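Local coordinates for protein amidase, hydantoinase/carbamoylase family (PDB 5TP4) that probably hydrolyses N-carbamoyl-L-amino acids to free L-amino acids as a zinc-dependent amidase of the M20 peptidase family, at residues D68-L73 with D159-R164; A193-H198 with V343-R348; L255-I260 with V293-H298. All coordinates share one frame; numbering follows the deposited sequence.

Contact 1: D68-L73 with D159-R164; sequences DAVGNL and DDALAR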
ATOM      1  N   ASP B  68       2.547  12.121 -42.252  1.00 13.15           N
ATOM      2  CA  ASP B  68       2.259  13.527 -41.993  1.00 12.81           C
ATOM      3  C   ASP B  68       3.296  14.088 -41.026  1.00 17.00           C
ATOM      4  O   ASP B  68       4.262  13.409 -40.657  1.00 14.11           O
ATOM      5  CB  ASP B  68       0.824  13.715 -41.500  1.00 11.29           C
ATOM      6  CG  ASP B  68       0.562  13.134 -40.105  1.00 13.47           C
ATOM      7  OD1 ASP B  68       1.517  12.830 -39.348  1.00 11.39           O
ATOM      8  OD2 ASP B  68      -0.637  12.973 -39.787  1.00 10.72           O
ATOM      9  N   ALA B  69       3.080  15.342 -40.588  1.00 16.12           N
ATOM     10  CA  ALA B  69       4.067  16.097 -39.817  1.00 13.58           C
ATOM     11  C   ALA B  69       4.277  15.571 -38.403  1.00 13.56           C
ATOM     12  O   ALA B  69       5.216  16.030 -37.733  1.00 15.12           O
ATOM     13  CB  ALA B  69       3.680  17.583 -39.759  1.00 13.35           C
ATOM     14  N   VAL B  70       3.482  14.600 -37.948  1.00 12.82           N
ATOM     15  CA  VAL B  70       3.735  13.955 -36.664  1.00 12.95           C
ATOM     16  C   VAL B  70       4.002  12.455 -36.850  1.00 13.40           C
ATOM     17  O   VAL B  70       3.985  11.674 -35.889  1.00 13.99           O
ATOM     18  CB  VAL B  70       2.591  14.237 -35.664  1.00 14.03           C
ATOM     19  CG1 VAL B  70       1.344  13.404 -35.952  1.00 15.89           C
ATOM     20  CG2 VAL B  70       3.058  14.040 -34.218  1.00 18.20           C
ATOM     21  N   GLY B  71       4.315  12.039 -38.076  1.00 10.75           N
ATOM     22  CA  GLY B  71       4.706  10.653 -38.282  1.00  9.66           C
ATOM     23  C   GLY B  71       3.567   9.684 -38.485  1.00 12.82           C
ATOM     24  O   GLY B  71       3.825   8.475 -38.611  1.00 12.63           O
ATOM     25  N   ASN B  72       2.318  10.146 -38.502  1.00  9.84           N
ATOM     26  CA  ASN B  72       1.222   9.213 -38.768  1.00  9.08           C
ATOM     27  C   ASN B  72       1.439   8.639 -40.160  1.00 12.95           C
ATOM     28  O   ASN B  72       1.764   9.380 -41.093  1.00  9.69           O
ATOM     29  CB  ASN B  72      -0.135   9.900 -38.689  1.00 10.54           C
ATOM     30  CG  ASN B  72      -0.499  10.369 -37.279  1.00  8.22           C
ATOM     31  OD1 ASN B  72      -0.265   9.673 -36.294  1.00  9.84           O
ATOM     32  ND2 ASN B  72      -1.118  11.555 -37.191  1.00  8.86           N
ATOM     33  N   LEU B  73       1.322   7.318 -40.289  1.00 10.49           N
ATOM     34  CA  LEU B  73       1.717   6.585 -41.495  1.00  8.82           C
ATOM     35  C   LEU B  73       0.462   6.158 -42.246  1.00 13.80           C
ATOM     36  O   LEU B  73      -0.340   5.382 -41.717  1.00 10.22           O
ATOM     37  CB  LEU B  73       2.563   5.363 -41.114  1.00  9.58           C
ATOM     38  CG  LEU B  73       3.197   4.474 -42.197  1.00 11.16           C
ATOM     39  CD1 LEU B  73       4.061   5.265 -43.196  1.00  9.25           C
ATOM     40  CD2 LEU B  73       4.065   3.423 -41.508  1.00  8.73           C
ATOM     41  N   ASP B 159       2.440  21.600 -32.416  1.00 16.44           N
ATOM     42  CA  ASP B 159       3.663  22.076 -31.771  1.00 18.92           C
ATOM     43  C   ASP B 159       3.805  21.535 -30.355  1.00 21.07           C
ATOM     44  O   ASP B 159       4.924  21.268 -29.903  1.00 20.96           O
ATOM     45  CB  ASP B 159       3.707  23.604 -31.770  1.00 22.57           C
ATOM     46  CG  ASP B 159       3.972  24.167 -33.153  1.00 38.23           C
ATOM     47  OD1 ASP B 159       4.454  23.398 -34.015  1.00 37.68           O
ATOM     48  OD2 ASP B 159       3.706  25.367 -33.381  1.00 42.13           O
ATOM     49  N   ASP B 160       2.693  21.357 -29.635  1.00 22.93           N
ATOM     50  CA  ASP B 160       2.802  20.768 -28.305  1.00 18.32           C
ATOM     51  C   ASP B 160       3.288  19.329 -28.399  1.00 20.40           C
ATOM     52  O   ASP B 160       4.153  18.905 -27.625  1.00 23.07           O
ATOM     53  CB  ASP B 160       1.463  20.854 -27.579  1.00 21.25           C
ATOM     54  CG  ASP B 160       1.077  22.285 -27.239  1.00 38.62           C
ATOM     55  OD1 ASP B 160       1.971  23.164 -27.236  1.00 46.11           O
ATOM     56  OD2 ASP B 160      -0.114  22.535 -26.965  1.00 42.22           O
ATOM     57  N   ALA B 161       2.786  18.582 -29.387  1.00 18.43           N
ATOM     58  CA  ALA B 161       3.215  17.195 -29.555  1.00 15.49           C
ATOM     59  C   ALA B 161       4.691  17.102 -29.923  1.00 18.55           C
ATOM     60  O   ALA B 161       5.416  16.263 -29.382  1.00 18.01           O
ATOM     61  CB  ALA B 161       2.361  16.495 -30.615  1.00 20.24           C
ATOM     62  N   LEU B 162       5.147  17.941 -30.855  1.00 18.80           N
ATOM     63  CA  LEU B 162       6.536  17.868 -31.290  1.00 16.61           C
ATOM     64  C   LEU B 162       7.503  18.166 -30.157  1.00 21.77           C
ATOM     65  O   LEU B 162       8.655  17.705 -30.193  1.00 22.45           O
ATOM     66  CB  LEU B 162       6.760  18.833 -32.451  1.00 19.59           C
ATOM     67  CG  LEU B 162       5.930  18.454 -33.681  1.00 14.85           C
ATOM     68  CD1 LEU B 162       6.014  19.579 -34.693  1.00 15.53           C
ATOM     69  CD2 LEU B 162       6.412  17.131 -34.298  1.00 18.15           C
ATOM     70  N   ALA B 163       7.058  18.912 -29.146  1.00 19.04           N
ATOM     71  CA  ALA B 163       7.921  19.308 -28.040  1.00 23.30           C
ATOM     72  C   ALA B 163       7.900  18.319 -26.877  1.00 22.24           C
ATOM     73  O   ALA B 163       8.684  18.478 -25.933  1.00 22.94           O
ATOM     74  CB  ALA B 163       7.533  20.710 -27.538  1.00 22.74           C
ATOM     75  N   ARG B 164       7.014  17.323 -26.904  1.00 22.65           N
ATOM     76  CA  ARG B 164       6.993  16.312 -25.854  1.00 18.03           C
ATOM     77  C   ARG B 164       8.340  15.609 -25.791  1.00 24.38           C
ATOM     78  O   ARG B 164       8.946  15.292 -26.820  1.00 27.06           O
ATOM     79  CB  ARG B 164       5.876  15.293 -26.119  1.00 17.90           C
ATOM     80  CG  ARG B 164       4.469  15.875 -25.999  1.00 19.61           C
ATOM     81  CD  ARG B 164       4.117  16.248 -24.552  1.00 24.47           C
ATOM     82  NE  ARG B 164       2.860  17.005 -24.522  1.00 34.55           N
ATOM     83  CZ  ARG B 164       1.741  16.590 -23.939  1.00 36.72           C
ATOM     84  NH1 ARG B 164       1.713  15.432 -23.292  1.00 42.59           N
ATOM     85  NH2 ARG B 164       0.654  17.345 -23.982  1.00 33.95           N
TER
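The tight loop carrying A69 and V70 faces helix 158-163 at A161 and L162, with V70 CA and L162 CA 7.2 Å apart. D68 to G71 form a type I turn, closed by G71 N bonding D68 O, while D68 N returns to N72 O. G71 sits at positive phi, 85°, where the absence of a CB keeps it clear of the V70 carbonyl oxygen. D68 OD1 accepts V70 N at 3.0 Å, making an Asx turn, and N72 N at 2.9 Å from the other face of the carboxylate plane; D68 OD2 uses its syn lone pair for N72 ND2 at 3.0 Å.

The contact is light, a methyl on a carbonyl oxygen and one methyl-methyl approach. L162 CD2 reaches A69 O at 3.8 Å, because chi1 of -63° places CG beside the backbone N and the chain extends toward the turn. V70 CG2 faces A161 CB at 4.4 Å. L147 and V151 of helix 147-153 pack on both V70 and A161, and L172 touches V70 and L162. The loop is thus a type I turn with a G1 beta bulge, a classic hairpin connection, joining strands 64-67 and 73-77 and packed against helix 158-163.

Contact 2: A193-H198 with V343-R348; sequences AYFEAH and VELVAR. With ZN (zinc ion), chain P.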
ATOM      1  N   ALA B 193     -15.272   7.765 -42.853  1.00 12.77           N
ATOM      2  CA  ALA B 193     -15.535   6.892 -41.717  1.00  7.91           C
ATOM      3  C   ALA B 193     -14.211   6.294 -41.295  1.00 10.94           C
ATOM      4  O   ALA B 193     -13.272   6.211 -42.093  1.00  9.85           O
ATOM      5  CB  ALA B 193     -16.533   5.776 -42.049  1.00  8.93           C
ATOM      6  N   TYR B 194     -14.139   5.896 -40.021  1.00  8.55           N
ATOM      7  CA  TYR B 194     -12.931   5.301 -39.468  1.00  9.90           C
ATOM      8  C   TYR B 194     -13.321   3.980 -38.839  1.00  7.25           C
ATOM      9  O   TYR B 194     -14.227   3.933 -37.999  1.00  7.41           O
ATOM     10  CB  TYR B 194     -12.279   6.207 -38.420  1.00  8.26           C
ATOM     11  CG  TYR B 194     -11.100   5.575 -37.731  1.00  8.50           C
ATOM     12  CD1 TYR B 194      -9.843   5.611 -38.324  1.00  8.71           C
ATOM     13  CD2 TYR B 194     -11.226   4.959 -36.485  1.00  8.09           C
ATOM     14  CE1 TYR B 194      -8.755   5.043 -37.703  1.00  9.77           C
ATOM     15  CE2 TYR B 194     -10.129   4.356 -35.872  1.00  8.57           C
ATOM     16  CZ  TYR B 194      -8.905   4.420 -36.497  1.00  9.32           C
ATOM     17  OH  TYR B 194      -7.787   3.859 -35.900  1.00  8.91           O
ATOM     18  N   PHE B 195     -12.632   2.913 -39.233  1.00  8.69           N
ATOM     19  CA  PHE B 195     -12.849   1.594 -38.644  1.00  7.27           C
ATOM     20  C   PHE B 195     -11.555   1.075 -38.026  1.00  7.66           C
ATOM     21  O   PHE B 195     -10.470   1.237 -38.593  1.00 10.55           O
ATOM     22  CB  PHE B 195     -13.329   0.606 -39.707  1.00  6.47           C
ATOM     23  CG  PHE B 195     -14.714   0.870 -40.239  1.00  9.15           C
ATOM     24  CD1 PHE B 195     -14.900   1.692 -41.339  1.00 10.40           C
ATOM     25  CD2 PHE B 195     -15.817   0.259 -39.655  1.00  8.25           C
ATOM     26  CE1 PHE B 195     -16.164   1.922 -41.844  1.00 12.41           C
ATOM     27  CE2 PHE B 195     -17.086   0.473 -40.136  1.00 11.25           C
ATOM     28  CZ  PHE B 195     -17.276   1.306 -41.236  1.00 10.31           C
ATOM     29  N   GLU B 196     -11.657   0.413 -36.869  1.00  8.39           N
ATOM     30  CA  GLU B 196     -10.465  -0.141 -36.231  1.00  7.19           C
ATOM     31  C   GLU B 196     -10.795  -1.526 -35.716  1.00 12.06           C
ATOM     32  O   GLU B 196     -11.740  -1.673 -34.936  1.00  8.65           O
ATOM     33  CB  GLU B 196      -9.991   0.751 -35.076  1.00  9.37           C
ATOM     34  CG  GLU B 196      -8.836   0.168 -34.308  1.00  9.27           C
ATOM     35  CD  GLU B 196      -7.986   1.207 -33.584  1.00 11.04           C
ATOM     36  OE1 GLU B 196      -7.017   0.809 -32.895  1.00 12.23           O
ATOM     37  OE2 GLU B 196      -8.276   2.420 -33.709  1.00 12.46           O
ATOM     38  N   ALA B 197     -10.025  -2.528 -36.149  1.00  7.84           N
ATOM     39  CA  ALA B 197     -10.132  -3.855 -35.558  1.00  9.30           C
ATOM     40  C   ALA B 197      -9.107  -3.997 -34.443  1.00  9.54           C
ATOM     41  O   ALA B 197      -7.973  -3.515 -34.554  1.00  8.99           O
ATOM     42  CB  ALA B 197      -9.938  -4.925 -36.637  1.00  7.44           C
ATOM     43  N   HIS B 198      -9.495  -4.674 -33.354  1.00  7.65           N
ATOM     44  CA  HIS B 198      -8.593  -4.798 -32.213  1.00  8.00           C
ATOM     45  C   HIS B 198      -8.969  -6.026 -31.399  1.00  8.66           C
ATOM     46  O   HIS B 198     -10.133  -6.430 -31.363  1.00  9.53           O
ATOM     47  CB  HIS B 198      -8.687  -3.536 -31.329  1.00  9.86           C
ATOM     48  CG  HIS B 198      -7.457  -3.260 -30.522  1.00 10.56           C
ATOM     49  ND1 HIS B 198      -7.154  -3.950 -29.363  1.00 10.38           N
ATOM     50  CD2 HIS B 198      -6.448  -2.371 -30.706  1.00 13.12           C
ATOM     51  CE1 HIS B 198      -6.002  -3.513 -28.883  1.00 14.27           C
ATOM     52  NE2 HIS B 198      -5.565  -2.545 -29.667  1.00 12.58           N
ATOM     53  N   VAL B 343     -21.465   1.354 -36.686  1.00 10.49           N
ATOM     54  CA  VAL B 343     -21.597   0.187 -35.814  1.00 10.47           C
ATOM     55  C   VAL B 343     -22.554  -0.816 -36.432  1.00 10.97           C
ATOM     56  O   VAL B 343     -22.311  -2.035 -36.403  1.00 10.85           O
ATOM     57  CB  VAL B 343     -22.046   0.612 -34.402  1.00  7.79           C
ATOM     58  CG1 VAL B 343     -22.260  -0.607 -33.518  1.00 11.77           C
ATOM     59  CG2 VAL B 343     -20.981   1.497 -33.767  1.00 10.52           C
ATOM     60  N   GLU B 344     -23.631  -0.314 -37.052  1.00 10.60           N
ATOM     61  CA  GLU B 344     -24.607  -1.197 -37.688  0.55  9.71           C
ATOM     62  C   GLU B 344     -23.990  -1.960 -38.856  1.00 11.05           C
ATOM     63  O   GLU B 344     -24.388  -3.093 -39.132  1.00 11.32           O
ATOM     64  CB  GLU B 344     -25.827  -0.386 -38.141  0.55 10.71           C
ATOM     65  CG  GLU B 344     -26.876  -1.173 -38.912  0.55 12.94           C
ATOM     66  CD  GLU B 344     -28.028  -0.284 -39.381  0.55 16.99           C
ATOM     67  OE1 GLU B 344     -28.549   0.449 -38.526  0.55 20.68           O
ATOM     68  OE2 GLU B 344     -28.380  -0.283 -40.587  0.55 14.26           O
ATOM     69  N   LEU B 345     -23.013  -1.362 -39.558  1.00 10.70           N
ATOM     70  CA  LEU B 345     -22.366  -2.109 -40.638  1.00  8.24           C
ATOM     71  C   LEU B 345     -21.575  -3.287 -40.081  1.00 10.56           C
ATOM     72  O   LEU B 345     -21.520  -4.365 -40.691  1.00 10.12           O
ATOM     73  CB  LEU B 345     -21.427  -1.199 -41.433  1.00  9.66           C
ATOM     74  CG  LEU B 345     -22.121  -0.056 -42.189  1.00 11.72           C
ATOM     75  CD1 LEU B 345     -21.087   0.802 -42.911  1.00 11.85           C
ATOM     76  CD2 LEU B 345     -23.160  -0.589 -43.194  1.00 13.49           C
ATOM     77  N   VAL B 346     -20.900  -3.074 -38.944  1.00 10.07           N
ATOM     78  CA  VAL B 346     -20.173  -4.155 -38.287  1.00  9.50           C
ATOM     79  C   VAL B 346     -21.124  -5.281 -37.922  1.00 10.48           C
ATOM     80  O   VAL B 346     -20.852  -6.465 -38.186  1.00 10.96           O
ATOM     81  CB  VAL B 346     -19.429  -3.616 -37.052  1.00  8.13           C
ATOM     82  CG1 VAL B 346     -18.793  -4.764 -36.247  1.00  9.98           C
ATOM     83  CG2 VAL B 346     -18.345  -2.650 -37.491  1.00  9.32           C
ATOM     84  N   ALA B 347     -22.249  -4.929 -37.299  1.00 10.76           N
ATOM     85  CA  ALA B 347     -23.240  -5.921 -36.908  1.00  8.74           C
ATOM     86  C   ALA B 347     -23.757  -6.676 -38.124  1.00  9.51           C
ATOM     87  O   ALA B 347     -23.864  -7.904 -38.107  1.00 12.33           O
ATOM     88  CB  ALA B 347     -24.394  -5.236 -36.160  1.00 11.56           C
ATOM     89  N   ARG B 348     -24.089  -5.951 -39.198  1.00  8.88           N
ATOM     90  CA  ARG B 348     -24.669  -6.619 -40.353  1.00  9.88           C
ATOM     91  C   ARG B 348     -23.669  -7.579 -40.982  1.00 11.09           C
ATOM     92  O   ARG B 348     -24.058  -8.651 -41.467  1.00 10.31           O
ATOM     93  CB  ARG B 348     -25.154  -5.602 -41.400  1.00 12.44           C
ATOM     94  CG  ARG B 348     -26.302  -4.712 -40.963  1.00 12.91           C
ATOM     95  CD  ARG B 348     -26.675  -3.721 -42.112  1.00 16.40           C
ATOM     96  NE  ARG B 348     -27.882  -2.958 -41.796  1.00 13.68           N
ATOM     97  CZ  ARG B 348     -29.116  -3.373 -42.089  1.00 24.23           C
ATOM     98  NH1 ARG B 348     -29.317  -4.534 -42.728  1.00 18.22           N
ATOM     99  NH2 ARG B 348     -30.157  -2.628 -41.752  1.00 21.22           N
TER
HETATM  100 ZN    ZN P 501      -3.773  -1.153 -28.888  0.54 24.25          ZN
HETATM  101  O   HOH W   1      -5.273   0.689 -29.448  1.00 13.31           O
HETATM  102  O   HOH W   2      -3.587  -0.334 -26.783  1.00 37.44           O
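In the central sheet of the zinc-binding domain, F195 on strand 193-199 points outward to meet helix 340-353, while H198 farther along the same strand binds the metal. The strand runs parallel to its neighbours 87-91 and 377-382, and F195 CA lies 9.3 Å from V343 CA. The helix meets the phenyl ring at its rim: L345 CD1 stands 4.2 Å from F195 CZ and V346 CG2 4.3 Å from F195 CE2, both close to the ring plane. F195 and L345 cross at about a right angle. A chi1 of -69° sets the F195 ring beside its backbone N, and L408 and V412 of helix 398-416 pack on it too.

Y194 and E196 project from the other side of the strand. Y194 OH bonds E196 OE2 at 2.7 Å, arriving from above the carboxylate plane, and W134 NE1 also bonds the phenol oxygen. E196 OE1 has S91 OG as a partner. H198 NE2 binds zinc at 2.4 Å; two waters and H92 complete the ligands of this ion.

The contact itself is purely hydrophobic and buried, with methyl groups against an aromatic edge, so it brings no directional bond between strand and helix. The polar chemistry belongs to the opposite face, where the hydrogen-bonded pair of Y194 and E196 precedes H198, and where two of the four modelled zinc ligands, beside the nitrogens of H198 and H92, are water.

Contact 3: L255-I260 with V293-H298; sequences LELERI and VDLRHH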
ATOM      1  N   LEU B 255     -16.070  -1.733   0.806  1.00 14.74           N
ATOM      2  CA  LEU B 255     -17.232  -2.597   0.645  1.00 17.00           C
ATOM      3  C   LEU B 255     -18.484  -1.780   0.323  1.00 18.42           C
ATOM      4  O   LEU B 255     -19.388  -2.276  -0.373  1.00 14.23           O
ATOM      5  CB  LEU B 255     -17.388  -3.470   1.896  1.00 22.84           C
ATOM      6  CG  LEU B 255     -16.216  -4.466   2.142  1.00 19.81           C
ATOM      7  CD1 LEU B 255     -16.579  -5.543   3.175  1.00 27.98           C
ATOM      8  CD2 LEU B 255     -15.743  -5.155   0.843  1.00 19.79           C
ATOM      9  N   GLU B 256     -18.540  -0.521   0.781  1.00 13.43           N
ATOM     10  CA  GLU B 256     -19.603   0.375   0.317  1.00 13.10           C
ATOM     11  C   GLU B 256     -19.485   0.605  -1.174  1.00 10.77           C
ATOM     12  O   GLU B 256     -20.487   0.634  -1.889  1.00 13.33           O
ATOM     13  CB  GLU B 256     -19.547   1.719   1.039  1.00 11.95           C
ATOM     14  CG  GLU B 256     -19.814   1.673   2.520  1.00 16.59           C
ATOM     15  CD  GLU B 256     -21.269   1.394   2.865  1.00 28.86           C
ATOM     16  OE1 GLU B 256     -22.171   1.736   2.059  1.00 28.06           O
ATOM     17  OE2 GLU B 256     -21.499   0.848   3.968  1.00 38.52           O
ATOM     18  N   LEU B 257     -18.261   0.786  -1.656  1.00 12.22           N
ATOM     19  CA  LEU B 257     -18.066   0.970  -3.085  1.00 11.75           C
ATOM     20  C   LEU B 257     -18.534  -0.259  -3.854  1.00 13.03           C
ATOM     21  O   LEU B 257     -19.211  -0.139  -4.886  1.00 12.55           O
ATOM     22  CB  LEU B 257     -16.592   1.265  -3.366  1.00 11.85           C
ATOM     23  CG  LEU B 257     -16.225   1.336  -4.847  1.00  9.53           C
ATOM     24  CD1 LEU B 257     -17.099   2.415  -5.516  1.00  8.67           C
ATOM     25  CD2 LEU B 257     -14.718   1.622  -5.043  1.00 11.86           C
ATOM     26  N   GLU B 258     -18.186  -1.453  -3.357  1.00 12.80           N
ATOM     27  CA  GLU B 258     -18.662  -2.677  -3.997  1.00  9.93           C
ATOM     28  C   GLU B 258     -20.185  -2.712  -4.074  1.00 12.22           C
ATOM     29  O   GLU B 258     -20.753  -3.104  -5.104  1.00 17.59           O
ATOM     30  CB  GLU B 258     -18.117  -3.890  -3.231  1.00 14.96           C
ATOM     31  CG  GLU B 258     -18.072  -5.123  -4.051  1.00 21.66           C
ATOM     32  CD  GLU B 258     -17.300  -6.227  -3.339  1.00 22.77           C
ATOM     33  OE1 GLU B 258     -17.299  -6.247  -2.090  1.00 24.08           O
ATOM     34  OE2 GLU B 258     -16.687  -7.038  -4.045  1.00 25.55           O
ATOM     35  N   ARG B 259     -20.868  -2.273  -3.013  1.00 14.33           N
ATOM     36  CA  ARG B 259     -22.330  -2.265  -3.025  1.00 17.88           C
ATOM     37  C   ARG B 259     -22.873  -1.238  -4.017  1.00 15.54           C
ATOM     38  O   ARG B 259     -23.837  -1.512  -4.736  1.00 15.76           O
ATOM     39  CB  ARG B 259     -22.875  -1.991  -1.620  1.00 20.80           C
ATOM     40  CG  ARG B 259     -24.373  -1.672  -1.615  1.00 31.98           C
ATOM     41  CD  ARG B 259     -24.862  -1.084  -0.293  1.00 37.88           C
ATOM     42  NE  ARG B 259     -24.185   0.169   0.036  1.00 40.28           N
ATOM     43  CZ  ARG B 259     -24.520   1.354  -0.465  1.00 39.64           C
ATOM     44  NH1 ARG B 259     -25.529   1.447  -1.321  1.00 37.20           N
ATOM     45  NH2 ARG B 259     -23.850   2.446  -0.109  1.00 33.95           N
ATOM     46  N   ILE B 260     -22.281  -0.046  -4.056  1.00 14.59           N
ATOM     47  CA  ILE B 260     -22.714   0.978  -5.010  1.00 12.31           C
ATOM     48  C   ILE B 260     -22.590   0.470  -6.444  1.00 14.91           C
ATOM     49  O   ILE B 260     -23.513   0.630  -7.252  1.00 14.76           O
ATOM     50  CB  ILE B 260     -21.925   2.283  -4.782  1.00 10.85           C
ATOM     51  CG1 ILE B 260     -22.369   2.911  -3.454  1.00 15.26           C
ATOM     52  CG2 ILE B 260     -22.104   3.260  -5.945  1.00 11.40           C
ATOM     53  CD1 ILE B 260     -21.405   3.931  -2.907  1.00 15.61           C
ATOM     54  N   VAL B 293      -9.507   5.264  -6.616  1.00 10.53           N
ATOM     55  CA  VAL B 293     -10.705   4.644  -7.163  1.00  9.06           C
ATOM     56  C   VAL B 293     -10.749   4.932  -8.651  1.00 12.06           C
ATOM     57  O   VAL B 293     -10.610   6.086  -9.066  1.00 11.13           O
ATOM     58  CB  VAL B 293     -11.998   5.160  -6.493  1.00 11.84           C
ATOM     59  CG1 VAL B 293     -13.166   4.477  -7.108  1.00 12.46           C
ATOM     60  CG2 VAL B 293     -11.991   4.851  -4.992  1.00 10.25           C
ATOM     61  N   ASP B 294     -10.940   3.883  -9.448  1.00 11.41           N
ATOM     62  CA  ASP B 294     -11.250   3.990 -10.870  1.00 12.07           C
ATOM     63  C   ASP B 294     -12.722   3.623 -11.022  1.00 11.92           C
ATOM     64  O   ASP B 294     -13.118   2.503 -10.683  1.00 12.69           O
ATOM     65  CB  ASP B 294     -10.328   3.055 -11.661  1.00 13.86           C
ATOM     66  CG  ASP B 294     -10.633   2.998 -13.166  1.00 12.07           C
ATOM     67  OD1 ASP B 294     -11.735   2.569 -13.540  1.00 15.48           O
ATOM     68  OD2 ASP B 294      -9.710   3.307 -13.959  1.00 14.94           O
ATOM     69  N   LEU B 295     -13.533   4.571 -11.499  1.00 12.75           N
ATOM     70  CA  LEU B 295     -14.975   4.390 -11.691  1.00 12.36           C
ATOM     71  C   LEU B 295     -15.311   4.432 -13.171  1.00 12.86           C
ATOM     72  O   LEU B 295     -14.826   5.310 -13.882  1.00 11.86           O
ATOM     73  CB  LEU B 295     -15.785   5.510 -11.030  1.00 15.19           C
ATOM     74  CG  LEU B 295     -15.908   5.619  -9.527  1.00 20.09           C
ATOM     75  CD1 LEU B 295     -16.841   6.809  -9.242  1.00 16.36           C
ATOM     76  CD2 LEU B 295     -16.479   4.329  -8.963  1.00 16.16           C
ATOM     77  N   ARG B 296     -16.168   3.524 -13.629  1.00 10.49           N
ATOM     78  CA  ARG B 296     -16.569   3.503 -15.034  1.00 12.23           C
ATOM     79  C   ARG B 296     -18.068   3.329 -15.160  1.00  8.71           C
ATOM     80  O   ARG B 296     -18.709   2.682 -14.328  1.00 11.05           O
ATOM     81  CB  ARG B 296     -15.913   2.379 -15.806  1.00 14.58           C
ATOM     82  CG  ARG B 296     -14.477   2.209 -15.457  1.00 21.72           C
ATOM     83  CD  ARG B 296     -13.611   2.365 -16.644  1.00 19.73           C
ATOM     84  NE  ARG B 296     -12.207   2.527 -16.281  1.00 14.40           N
ATOM     85  CZ  ARG B 296     -11.218   2.503 -17.160  1.00 11.42           C
ATOM     86  NH1 ARG B 296     -11.491   2.289 -18.462  1.00 10.74           N
ATOM     87  NH2 ARG B 296      -9.974   2.706 -16.747  1.00 11.95           N
ATOM     88  N   HIS B 297     -18.611   3.884 -16.240  1.00 10.12           N
ATOM     89  CA  HIS B 297     -19.981   3.583 -16.632  1.00 13.65           C
ATOM     90  C   HIS B 297     -20.078   3.860 -18.126  1.00 14.40           C
ATOM     91  O   HIS B 297     -19.146   4.383 -18.738  1.00 14.99           O
ATOM     92  CB  HIS B 297     -21.009   4.405 -15.831  1.00 10.04           C
ATOM     93  CG  HIS B 297     -22.382   3.792 -15.795  1.00 12.81           C
ATOM     94  ND1 HIS B 297     -23.243   3.839 -16.872  1.00 18.54           N
ATOM     95  CD2 HIS B 297     -23.050   3.147 -14.806  1.00 17.42           C
ATOM     96  CE1 HIS B 297     -24.381   3.242 -16.552  1.00 25.15           C
ATOM     97  NE2 HIS B 297     -24.284   2.796 -15.309  1.00 19.24           N
ATOM     98  N   HIS B 298     -21.186   3.447 -18.725  1.00 15.30           N
ATOM     99  CA  HIS B 298     -21.410   3.819 -20.119  1.00 15.10           C
ATOM    100  C   HIS B 298     -21.812   5.281 -20.263  1.00 16.61           C
ATOM    101  O   HIS B 298     -21.680   5.847 -21.353  1.00 17.75           O
ATOM    102  CB  HIS B 298     -22.502   2.944 -20.740  1.00 20.82           C
ATOM    103  CG  HIS B 298     -22.094   1.520 -20.939  1.00 26.81           C
ATOM    104  ND1 HIS B 298     -22.757   0.673 -21.803  1.00 24.13           N
ATOM    105  CD2 HIS B 298     -21.093   0.790 -20.387  1.00 22.72           C
ATOM    106  CE1 HIS B 298     -22.186  -0.520 -21.767  1.00 22.90           C
ATOM    107  NE2 HIS B 298     -21.172  -0.475 -20.918  1.00 25.47           N
TER
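Within the smaller, dimer-forming domain of the M20 architecture, L257 on helix 246-262 plugs onto the sheet between V293 and L295 of strand 288-297. L257 CA and V293 CA lie 9.2 Å apart, a distance the forked leucine spans. Its CD2 meets V293 CG1 at 3.9 Å, the two side chains reaching toward each other tip to tip, while its CD1 meets L295 CD2 at 4.0 Å in a slanting approach. With chi1 of 174° the fork swings away from the L257 backbone N, so that each methyl finds its own partner. V293 and L295 present their side chains on the same face of the strand; A270 packs against both L257 and L295.

The other face is polar. R296 NE bonds D294 OD1 at 2.8 Å and R296 NH2 bonds D294 OD2 at 2.9 Å, nearly straight (168° and 171°) and both on syn lone pairs. The two bonds hold the groups edge to edge, nearly coplanar, and fix the rotation of both. W223 NE1 adds a bond to D294 OD2, and R296 NH1 pairs with the sulfonate of a MES molecule, probably from the crystallisation liquor. On one flank of the helix, R259 grips E256 OE1 with two nitrogens and R316 joins the same oxygen; on the other, E258 forms a salt bridge with R321 of the second subunit. A helix laid across an antiparallel sheet through L257, with the flank of L255 and E258 meeting the second subunit, is the alpha/beta sandwich characteristic of the M20 dimerisation domain.

Overall arrangement
From the N terminus, contact 1 is the first to close, when the helix near 159-164 returns to the hairpin turn at 68-73; the loop between them includes H92, which binds zinc here, and E137, a zinc ligand seen in a structure of this protein but not bound in this chain. Contact 2 opens later, at strand 193-199, and closes only at helix 340-353. Contact 3 forms and closes wholly within that interval, so the smaller domain is an insertion between the two halves of contact 2. Contacts 1 and 3 lie on opposite sides of the chain's centre. Contact 2 ties a helix to the sheet of the metal-binding domain, contact 3 does so in the smaller domain, and long strand 212-229 pairs with strands of both.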